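Local structure of putative PTS system, cellobiose-specific IIA component (Streptococcus mutans, 3L8R) at residues 92-95 / 96-100; 27-30 / 31-35; 70-73 / 74-78. The protein probably serves as the cellobiose-specific IIA component of a sugar phosphotransferase system, relaying a phosphoryl group during sugar uptake. All coordinates share one frame; numbering follows the deposited sequence.

Contact 1: residues 92-95 / 96-100; sequences IMVH and AQDHL
His95 and Asp98, one turn apart on helix 91-118, meet through a water rather than directly. The water oxygen lies 2.9 Å from His95 ND1, at the ring edge and in the ring plane, and it donates a hydrogen bond to Asp98 OD2 at 2.7 Å. Between the two side chains themselves, ND1 of His95 and OD2 of Asp98 are 5.1 Å apart, a span the water fills. With chi1 of His95 at 178°, CG lies beside the carbonyl carbon, and from there the ring presents ND1 to the water.

In the next shell, Val94 and Asp98 run side by side in the same direction, CG1 of Val94 lying 3.9 Å from OD2 of Asp98. Met93 and Gln97 cross at an angle, with CG of the bent methionine chain 3.3 Å from the amide OE1 of Gln97. Beneath them the backbone continues its i to i+4 ladder, in which Gln97 N donates to Met93 O at 2.8 Å and Asp98 N to Val94 O. One turn on from His95, His99 directs ND1 to the hydroxyl of Ser34 on helix 20-49.

The two oxygens of Asp98 have different surroundings. OD2 takes the water, whereas OD1 comes close to Asp98 OD1 of both neighbouring subunits, a gathering of three carboxylates consistent with the predicted magnesium site shared by the trimer. Since His95 is the predicted phosphohistidine, the water probably couples the phosphoryl carrier to a metal ligand through polar contacts.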
ATOM      1  N   ILE A  92      -4.408 -15.456   0.589  1.00 18.22           N
ATOM      2  CA  ILE A  92      -3.981 -15.295  -0.774  1.00 17.83           C
ATOM      3  C   ILE A  92      -4.711 -14.112  -1.395  1.00 17.85           C
ATOM      4  O   ILE A  92      -4.125 -13.297  -2.112  1.00 17.38           O
ATOM      5  CB  ILE A  92      -4.097 -16.611  -1.626  1.00 17.64           C
ATOM      6  CG1 ILE A  92      -3.357 -16.428  -2.935  1.00 18.48           C
ATOM      7  CG2 ILE A  92      -5.551 -16.970  -2.005  1.00 15.10           C
ATOM      8  CD1 ILE A  92      -1.831 -16.269  -2.802  1.00 21.10           C
ATOM      9  N   MET A  93      -5.986 -13.991  -1.081  1.00 18.01           N
ATOM     10  CA  MET A  93      -6.720 -12.838  -1.580  1.00 18.92           C
ATOM     11  C   MET A  93      -6.212 -11.532  -0.960  1.00 18.35           C
ATOM     12  O   MET A  93      -5.991 -10.553  -1.669  1.00 18.90           O
ATOM     13  CB  MET A  93      -8.218 -12.979  -1.337  1.00 19.11           C
ATOM     14  CG  MET A  93      -8.960 -11.850  -1.979  1.00 20.81           C
ATOM     15  SD  MET A  93      -9.045 -12.031  -3.789  1.00 24.87           S
ATOM     16  CE  MET A  93      -9.975 -13.578  -3.913  1.00 21.03           C
ATOM     17  N   VAL A  94      -6.051 -11.511   0.363  1.00 17.23           N
ATOM     18  CA  VAL A  94      -5.515 -10.344   1.032  1.00 15.76           C
ATOM     19  C   VAL A  94      -4.220  -9.940   0.347  1.00 15.63           C
ATOM     20  O   VAL A  94      -3.937  -8.731   0.130  1.00 16.09           O
ATOM     21  CB  VAL A  94      -5.252 -10.596   2.503  1.00 16.29           C
ATOM     22  CG1 VAL A  94      -4.774  -9.317   3.208  1.00 16.97           C
ATOM     23  CG2 VAL A  94      -6.509 -11.149   3.183  1.00 13.98           C
ATOM     24  N   HIS A  95      -3.448 -10.940  -0.038  1.00 14.19           N
ATOM     25  CA  HIS A  95      -2.094 -10.699  -0.496  1.00 13.58           C
ATOM     26  C   HIS A  95      -2.168 -10.116  -1.863  1.00 13.91           C
ATOM     27  O   HIS A  95      -1.503  -9.143  -2.138  1.00 14.17           O
ATOM     28  CB  HIS A  95      -1.325 -12.005  -0.551  1.00 14.53           C
ATOM     29  CG  HIS A  95       0.074 -11.850  -1.055  1.00 14.66           C
ATOM     30  ND1 HIS A  95       0.978 -10.997  -0.466  1.00 14.52           N
ATOM     31  CD2 HIS A  95       0.736 -12.477  -2.053  1.00 12.77           C
ATOM     32  CE1 HIS A  95       2.132 -11.070  -1.110  1.00 15.49           C
ATOM     33  NE2 HIS A  95       2.010 -11.960  -2.083  1.00 14.55           N
ATOM     34  N   ALA A  96      -3.003 -10.731  -2.715  1.00 14.08           N
ATOM     35  CA  ALA A  96      -3.323 -10.234  -4.044  1.00 14.24           C
ATOM     36  C   ALA A  96      -3.878  -8.790  -4.037  1.00 14.79           C
ATOM     37  O   ALA A  96      -3.387  -7.929  -4.769  1.00 15.64           O
ATOM     38  CB  ALA A  96      -4.293 -11.194  -4.716  1.00 14.02           C
ATOM     39  N   GLN A  97      -4.880  -8.521  -3.197  1.00 14.53           N
ATOM     40  CA  GLN A  97      -5.340  -7.168  -3.025  1.00 14.75           C
ATOM     41  C   GLN A  97      -4.230  -6.238  -2.582  1.00 14.50           C
ATOM     42  O   GLN A  97      -4.188  -5.079  -3.027  1.00 16.08           O
ATOM     43  CB  GLN A  97      -6.507  -7.110  -2.061  1.00 14.88           C
ATOM     44  CG  GLN A  97      -7.780  -7.826  -2.562  1.00 15.81           C
ATOM     45  CD  GLN A  97      -8.895  -7.769  -1.532  1.00 19.83           C
ATOM     46  OE1 GLN A  97      -9.202  -8.779  -0.872  1.00 23.32           O
ATOM     47  NE2 GLN A  97      -9.467  -6.579  -1.337  1.00 15.86           N
ATOM     48  N   ASP A  98      -3.301  -6.704  -1.752  1.00 13.46           N
ATOM     49  CA  ASP A  98      -2.257  -5.776  -1.296  1.00 13.30           C
ATOM     50  C   ASP A  98      -1.335  -5.524  -2.498  1.00 13.21           C
ATOM     51  O   ASP A  98      -0.753  -4.456  -2.646  1.00 13.15           O
ATOM     52  CB  ASP A  98      -1.382  -6.350  -0.170  1.00 12.62           C
ATOM     53  CG  ASP A  98      -2.064  -6.440   1.177  1.00 14.99           C
ATOM     54  OD1 ASP A  98      -2.987  -5.619   1.564  1.00 20.69           O
ATOM     55  OD2 ASP A  98      -1.653  -7.390   1.902  1.00 13.60           O
ATOM     56  N   HIS A  99      -1.160  -6.525  -3.343  1.00 13.38           N
ATOM     57  CA  HIS A  99      -0.273  -6.349  -4.469  1.00 13.80           C
ATOM     58  C   HIS A  99      -0.924  -5.385  -5.445  1.00 13.21           C
ATOM     59  O   HIS A  99      -0.275  -4.439  -5.919  1.00 14.51           O
ATOM     60  CB  HIS A  99       0.023  -7.694  -5.130  1.00 15.30           C
ATOM     61  CG  HIS A  99       1.449  -7.841  -5.550  1.00 20.48           C
ATOM     62  ND1 HIS A  99       1.986  -7.146  -6.629  1.00 23.43           N
ATOM     63  CD2 HIS A  99       2.466  -8.566  -5.010  1.00 22.62           C
ATOM     64  CE1 HIS A  99       3.276  -7.436  -6.724  1.00 25.80           C
ATOM     65  NE2 HIS A  99       3.587  -8.302  -5.765  1.00 25.41           N
ATOM     66  N   LEU A 100      -2.205  -5.578  -5.724  1.00 11.37           N
ATOM     67  CA  LEU A 100      -2.908  -4.621  -6.574  1.00 11.30           C
ATOM     68  C   LEU A 100      -2.823  -3.196  -6.023  1.00 11.22           C
ATOM     69  O   LEU A 100      -2.392  -2.303  -6.722  1.00 12.22           O
ATOM     70  CB  LEU A 100      -4.371  -5.045  -6.806  1.00 10.43           C
ATOM     71  CG  LEU A 100      -5.239  -4.178  -7.725  1.00 10.57           C
ATOM     72  CD1 LEU A 100      -4.627  -3.801  -9.114  1.00  3.73           C
ATOM     73  CD2 LEU A 100      -6.678  -4.754  -7.899  1.00  5.60           C
TER
HETATM   74  O   HOH W   1       0.408  -9.177   1.758  1.00 18.34           O

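Contact 2: residues 27-30 / 31-35; sequences AFEI and ILNSG
Phe28 and Ile31 meet in a local side-chain contact within helix 20-49, where residues three and four apart pack along successive turns. The helix packs against helices 53-82 and 91-118 of the same chain; Phe28 and Leu32 are exposed, and Glu29, though exposed, still touches Ala73 of helix 53-82. The evidence for a modest apolar contact is the 4.4 Å separation of Phe28 CD1 and Ile31 CD1, with the methyl approaching the ring obliquely. Ile31 keeps CG1 beside its own backbone N (chi1 -58°), and the extended second torsion (chi2 152°) then carries CD1 back over the preceding turn, to 3.1 Å from Ala27 O. It also touches Ile92 and Ala96 of helix 91-118, and its side chain lies about 4 Å from that of His95, the predicted phosphohistidine.

A second pair, Glu29 and Asn33, crosses with the carboxylate and amide planes 63° apart. The approach is through the aliphatic part of the glutamate, CG of Glu29 being 3.9 Å from ND2 of Asn33. The backbone beneath is regular: Leu32 N donates to Phe28 O at 2.7 Å and Asn33 N to Glu29 O at 3.1 Å. Ile30 O receives Ser34 N at 2.8 Å, while Ser34 OG is hydrogen-bonded to His99 of helix 91-118.

Apolar and polar chemistry therefore act together on the packed side of this helix. Ile30 and Ile31 give it apolar contacts with the helix that carries the predicted active-site histidine, and the buried Ser34 hydroxyl adds a polar bond to that same helix, whereas Phe28 and Leu32 place apolar groups on the exposed side.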
ATOM      1  N   ALA A  27      -7.523 -14.627  -7.428  1.00 18.73           N
ATOM      2  CA  ALA A  27      -6.435 -14.079  -6.659  1.00 20.26           C
ATOM      3  C   ALA A  27      -5.149 -14.147  -7.456  1.00 21.35           C
ATOM      4  O   ALA A  27      -4.286 -13.298  -7.314  1.00 22.68           O
ATOM      5  CB  ALA A  27      -6.278 -14.803  -5.345  1.00 19.34           C
ATOM      6  N   PHE A  28      -5.015 -15.159  -8.293  1.00 22.29           N
ATOM      7  CA  PHE A  28      -3.771 -15.357  -8.966  1.00 23.30           C
ATOM      8  C   PHE A  28      -3.711 -14.451 -10.158  1.00 22.95           C
ATOM      9  O   PHE A  28      -2.644 -13.937 -10.517  1.00 23.54           O
ATOM     10  CB  PHE A  28      -3.527 -16.853  -9.284  1.00 24.51           C
ATOM     11  CG  PHE A  28      -2.604 -17.506  -8.290  1.00 27.78           C
ATOM     12  CD1 PHE A  28      -1.236 -17.126  -8.238  1.00 29.44           C
ATOM     13  CD2 PHE A  28      -3.097 -18.442  -7.357  1.00 32.35           C
ATOM     14  CE1 PHE A  28      -0.371 -17.674  -7.289  1.00 32.95           C
ATOM     15  CE2 PHE A  28      -2.249 -19.024  -6.390  1.00 33.00           C
ATOM     16  CZ  PHE A  28      -0.871 -18.641  -6.357  1.00 35.19           C
ATOM     17  N   GLU A  29      -4.878 -14.211 -10.732  1.00 22.34           N
ATOM     18  CA  GLU A  29      -5.029 -13.251 -11.802  1.00 22.75           C
ATOM     19  C   GLU A  29      -4.577 -11.861 -11.341  1.00 21.75           C
ATOM     20  O   GLU A  29      -3.838 -11.153 -12.039  1.00 22.41           O
ATOM     21  CB  GLU A  29      -6.503 -13.209 -12.203  1.00 23.82           C
ATOM     22  CG  GLU A  29      -6.717 -12.776 -13.620  1.00 28.19           C
ATOM     23  CD  GLU A  29      -8.166 -12.689 -14.008  1.00 33.48           C
ATOM     24  OE1 GLU A  29      -9.046 -13.118 -13.226  1.00 36.27           O
ATOM     25  OE2 GLU A  29      -8.422 -12.179 -15.116  1.00 37.21           O
ATOM     26  N   ILE A  30      -5.004 -11.482 -10.145  1.00 20.39           N
ATOM     27  CA  ILE A  30      -4.634 -10.212  -9.565  1.00 18.82           C
ATOM     28  C   ILE A  30      -3.118 -10.162  -9.277  1.00 18.79           C
ATOM     29  O   ILE A  30      -2.411  -9.315  -9.813  1.00 19.21           O
ATOM     30  CB  ILE A  30      -5.523  -9.901  -8.321  1.00 18.90           C
ATOM     31  CG1 ILE A  30      -6.994  -9.683  -8.760  1.00 16.90           C
ATOM     32  CG2 ILE A  30      -4.958  -8.699  -7.544  1.00 16.91           C
ATOM     33  CD1 ILE A  30      -8.025  -9.714  -7.609  1.00 14.47           C
ATOM     34  N   ILE A  31      -2.599 -11.082  -8.484  1.00 18.14           N
ATOM     35  CA  ILE A  31      -1.144 -11.172  -8.272  1.00 18.32           C
ATOM     36  C   ILE A  31      -0.293 -11.214  -9.542  1.00 18.71           C
ATOM     37  O   ILE A  31       0.676 -10.465  -9.649  1.00 18.48           O
ATOM     38  CB  ILE A  31      -0.789 -12.416  -7.463  1.00 18.31           C
ATOM     39  CG1 ILE A  31      -1.510 -12.386  -6.129  1.00 19.47           C
ATOM     40  CG2 ILE A  31       0.666 -12.448  -7.216  1.00 20.28           C
ATOM     41  CD1 ILE A  31      -1.792 -13.721  -5.531  1.00 19.07           C
ATOM     42  N   LEU A  32      -0.621 -12.088 -10.502  1.00 19.15           N
ATOM     43  CA  LEU A  32       0.215 -12.143 -11.714  1.00 20.55           C
ATOM     44  C   LEU A  32       0.211 -10.853 -12.508  1.00 20.26           C
ATOM     45  O   LEU A  32       1.272 -10.377 -12.907  1.00 19.60           O
ATOM     46  CB  LEU A  32      -0.133 -13.313 -12.663  1.00 21.64           C
ATOM     47  CG  LEU A  32       0.439 -14.622 -12.091  1.00 24.69           C
ATOM     48  CD1 LEU A  32      -0.369 -15.855 -12.551  1.00 25.29           C
ATOM     49  CD2 LEU A  32       1.944 -14.751 -12.397  1.00 25.08           C
ATOM     50  N   ASN A  33      -0.983 -10.312 -12.761  1.00 20.08           N
ATOM     51  CA  ASN A  33      -1.062  -9.089 -13.540  1.00 19.92           C
ATOM     52  C   ASN A  33      -0.564  -7.874 -12.800  1.00 19.46           C
ATOM     53  O   ASN A  33       0.035  -6.977 -13.396  1.00 19.47           O
ATOM     54  CB  ASN A  33      -2.465  -8.863 -14.076  1.00 20.01           C
ATOM     55  CG  ASN A  33      -2.825  -9.860 -15.166  1.00 20.15           C
ATOM     56  OD1 ASN A  33      -2.018 -10.134 -16.061  1.00 21.43           O
ATOM     57  ND2 ASN A  33      -4.044 -10.399 -15.105  1.00 18.09           N
ATOM     58  N   SER A  34      -0.745  -7.835 -11.493  1.00 18.79           N
ATOM     59  CA  SER A  34      -0.220  -6.663 -10.817  1.00 18.54           C
ATOM     60  C   SER A  34       1.281  -6.796 -10.616  1.00 17.39           C
ATOM     61  O   SER A  34       2.001  -5.798 -10.740  1.00 16.93           O
ATOM     62  CB  SER A  34      -1.029  -6.267  -9.563  1.00 19.36           C
ATOM     63  OG  SER A  34      -0.564  -6.914  -8.368  1.00 23.88           O
ATOM     64  N   GLY A  35       1.758  -8.034 -10.424  1.00 17.58           N
ATOM     65  CA  GLY A  35       3.212  -8.321 -10.351  1.00 18.21           C
ATOM     66  C   GLY A  35       3.891  -7.819 -11.624  1.00 19.78           C
ATOM     67  O   GLY A  35       4.903  -7.114 -11.596  1.00 21.29           O
TER

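Contact 3: residues 70-73 / 74-78; sequences AHQA and QTDLL
Thr75 folds its side chain back on the preceding turn of helix 53-82, where it meets the backbone of His71. Starting at the branch point, CB lies 3.5 Å from His71 O and 3.6 Å from Gln72 O. The hydroxyl, set beside the backbone N by chi1 of -52°, continues toward the same carbonyl: OG1 donates to His71 O at 2.9 Å, approaching from above the carbonyl plane, 49° out of it. Thr75 N reaches that oxygen too, at 2.7 Å, so one acceptor is gripped twice by a single residue.

Around this pair the helix is regular, Gln74 N donating to Ala70 O at 3.0 Å. The buried Gln74 side chain is extended and touches Gln97 and Leu100 of helix 91-118, besides packing on His95 of the third subunit. Ala73, on another side of the helix, packs against Glu29 and Ile30 of helix 20-49.

The hydroxyl proton of Thr75 thus goes to a carbonyl of its own helix, one that already takes the residue's N-H, in a segment predicted to be coiled coil. Contact between subunits falls instead to Gln74, which with Leu77 and Leu78 packs on the third subunit.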
ATOM      1  N   ALA A  70      -5.909  -6.300 -13.486  1.00 22.75           N
ATOM      2  CA  ALA A  70      -5.954  -6.604 -12.053  1.00 22.28           C
ATOM      3  C   ALA A  70      -7.069  -5.840 -11.367  1.00 22.85           C
ATOM      4  O   ALA A  70      -7.860  -6.449 -10.620  1.00 23.01           O
ATOM      5  CB  ALA A  70      -4.597  -6.381 -11.386  1.00 21.16           C
ATOM      6  N   HIS A  71      -7.182  -4.538 -11.638  1.00 23.92           N
ATOM      7  CA  HIS A  71      -8.281  -3.750 -11.060  1.00 25.58           C
ATOM      8  C   HIS A  71      -9.635  -4.355 -11.461  1.00 25.84           C
ATOM      9  O   HIS A  71     -10.523  -4.477 -10.630  1.00 26.59           O
ATOM     10  CB  HIS A  71      -8.192  -2.238 -11.405  1.00 26.12           C
ATOM     11  CG  HIS A  71      -7.547  -1.391 -10.332  1.00 31.12           C
ATOM     12  ND1 HIS A  71      -8.109  -1.209  -9.077  1.00 34.72           N
ATOM     13  CD2 HIS A  71      -6.388  -0.675 -10.326  1.00 34.40           C
ATOM     14  CE1 HIS A  71      -7.311  -0.443  -8.341  1.00 35.25           C
ATOM     15  NE2 HIS A  71      -6.259  -0.104  -9.071  1.00 33.85           N
ATOM     16  N   GLN A  72      -9.786  -4.763 -12.717  1.00 26.36           N
ATOM     17  CA  GLN A  72     -11.056  -5.322 -13.177  1.00 26.72           C
ATOM     18  C   GLN A  72     -11.441  -6.526 -12.358  1.00 26.31           C
ATOM     19  O   GLN A  72     -12.599  -6.662 -11.921  1.00 26.86           O
ATOM     20  CB  GLN A  72     -10.972  -5.749 -14.642  1.00 27.49           C
ATOM     21  CG  GLN A  72     -12.321  -6.065 -15.268  1.00 32.19           C
ATOM     22  CD  GLN A  72     -13.259  -4.830 -15.325  1.00 38.51           C
ATOM     23  OE1 GLN A  72     -14.241  -4.738 -14.577  1.00 40.77           O
ATOM     24  NE2 GLN A  72     -12.938  -3.875 -16.200  1.00 39.94           N
ATOM     25  N   ALA A  73     -10.479  -7.415 -12.136  1.00 25.53           N
ATOM     26  CA  ALA A  73     -10.781  -8.620 -11.397  1.00 25.26           C
ATOM     27  C   ALA A  73     -11.137  -8.284  -9.953  1.00 25.84           C
ATOM     28  O   ALA A  73     -12.094  -8.833  -9.419  1.00 26.59           O
ATOM     29  CB  ALA A  73      -9.670  -9.590 -11.488  1.00 24.50           C
ATOM     30  N   GLN A  74     -10.405  -7.362  -9.327  1.00 26.20           N
ATOM     31  CA  GLN A  74     -10.841  -6.875  -8.014  1.00 27.11           C
ATOM     32  C   GLN A  74     -12.238  -6.231  -8.069  1.00 27.41           C
ATOM     33  O   GLN A  74     -13.081  -6.451  -7.177  1.00 27.10           O
ATOM     34  CB  GLN A  74      -9.828  -5.933  -7.341  1.00 26.15           C
ATOM     35  CG  GLN A  74     -10.310  -5.447  -5.994  1.00 25.09           C
ATOM     36  CD  GLN A  74      -9.277  -4.625  -5.259  1.00 25.85           C
ATOM     37  OE1 GLN A  74      -9.208  -3.403  -5.396  1.00 24.36           O
ATOM     38  NE2 GLN A  74      -8.449  -5.296  -4.488  1.00 26.72           N
ATOM     39  N   THR A  75     -12.500  -5.448  -9.104  1.00 28.18           N
ATOM     40  CA  THR A  75     -13.816  -4.819  -9.176  1.00 29.57           C
ATOM     41  C   THR A  75     -14.956  -5.852  -9.284  1.00 29.94           C
ATOM     42  O   THR A  75     -16.039  -5.655  -8.692  1.00 29.02           O
ATOM     43  CB  THR A  75     -13.909  -3.721 -10.254  1.00 29.67           C
ATOM     44  OG1 THR A  75     -12.833  -2.795 -10.071  1.00 31.24           O
ATOM     45  CG2 THR A  75     -15.207  -2.948 -10.115  1.00 29.16           C
ATOM     46  N   ASP A  76     -14.699  -6.951 -10.002  1.00 30.67           N
ATOM     47  CA  ASP A  76     -15.732  -7.971 -10.216  1.00 31.95           C
ATOM     48  C   ASP A  76     -16.038  -8.633  -8.894  1.00 32.41           C
ATOM     49  O   ASP A  76     -17.207  -8.898  -8.581  1.00 32.26           O
ATOM     50  CB  ASP A  76     -15.292  -9.047 -11.221  1.00 32.53           C
ATOM     51  CG  ASP A  76     -15.137  -8.517 -12.648  1.00 34.84           C
ATOM     52  OD1 ASP A  76     -15.612  -7.392 -12.970  1.00 35.45           O
ATOM     53  OD2 ASP A  76     -14.514  -9.244 -13.460  1.00 37.11           O
ATOM     54  N   LEU A  77     -14.985  -8.891  -8.113  1.00 32.72           N
ATOM     55  CA  LEU A  77     -15.142  -9.465  -6.781  1.00 32.50           C
ATOM     56  C   LEU A  77     -15.942  -8.576  -5.864  1.00 32.97           C
ATOM     57  O   LEU A  77     -16.919  -9.035  -5.252  1.00 33.02           O
ATOM     58  CB  LEU A  77     -13.797  -9.725  -6.160  1.00 32.36           C
ATOM     59  CG  LEU A  77     -13.004 -10.839  -6.802  1.00 31.62           C
ATOM     60  CD1 LEU A  77     -11.738 -10.950  -6.000  1.00 31.78           C
ATOM     61  CD2 LEU A  77     -13.796 -12.140  -6.803  1.00 26.91           C
ATOM     62  N   LEU A  78     -15.522  -7.315  -5.744  1.00 33.11           N
ATOM     63  CA  LEU A  78     -16.258  -6.341  -4.942  1.00 33.70           C
ATOM     64  C   LEU A  78     -17.728  -6.286  -5.371  1.00 34.85           C
ATOM     65  O   LEU A  78     -18.623  -6.379  -4.543  1.00 34.69           O
ATOM     66  CB  LEU A  78     -15.619  -4.971  -5.086  1.00 32.98           C
ATOM     67  CG  LEU A  78     -14.600  -4.456  -4.073  1.00 31.74           C
ATOM     68  CD1 LEU A  78     -13.961  -5.505  -3.259  1.00 30.87           C
ATOM     69  CD2 LEU A  78     -13.559  -3.603  -4.781  1.00 31.57           C
TER

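From the N terminus the chain passes contact 2 on helix 20-49, contact 3 on helix 53-82 and contact 1 on helix 91-118. Each is confined to one helix and closes only helical turns, so the three come in series, with none nested or crossed. Their centres lie 8 Å apart for contacts 1 and 2, and 11 Å for each other pair. Leu100 of contact 1 packs on Ile30 of contact 2 and on Ala70 of contact 3, Met93 meets Leu77 between 1 and 3, and Ala70 touches Ser34 between 3 and 2. All three helices are thus tied into one bundle, while contact 1 touches both other subunits and contact 3 the third.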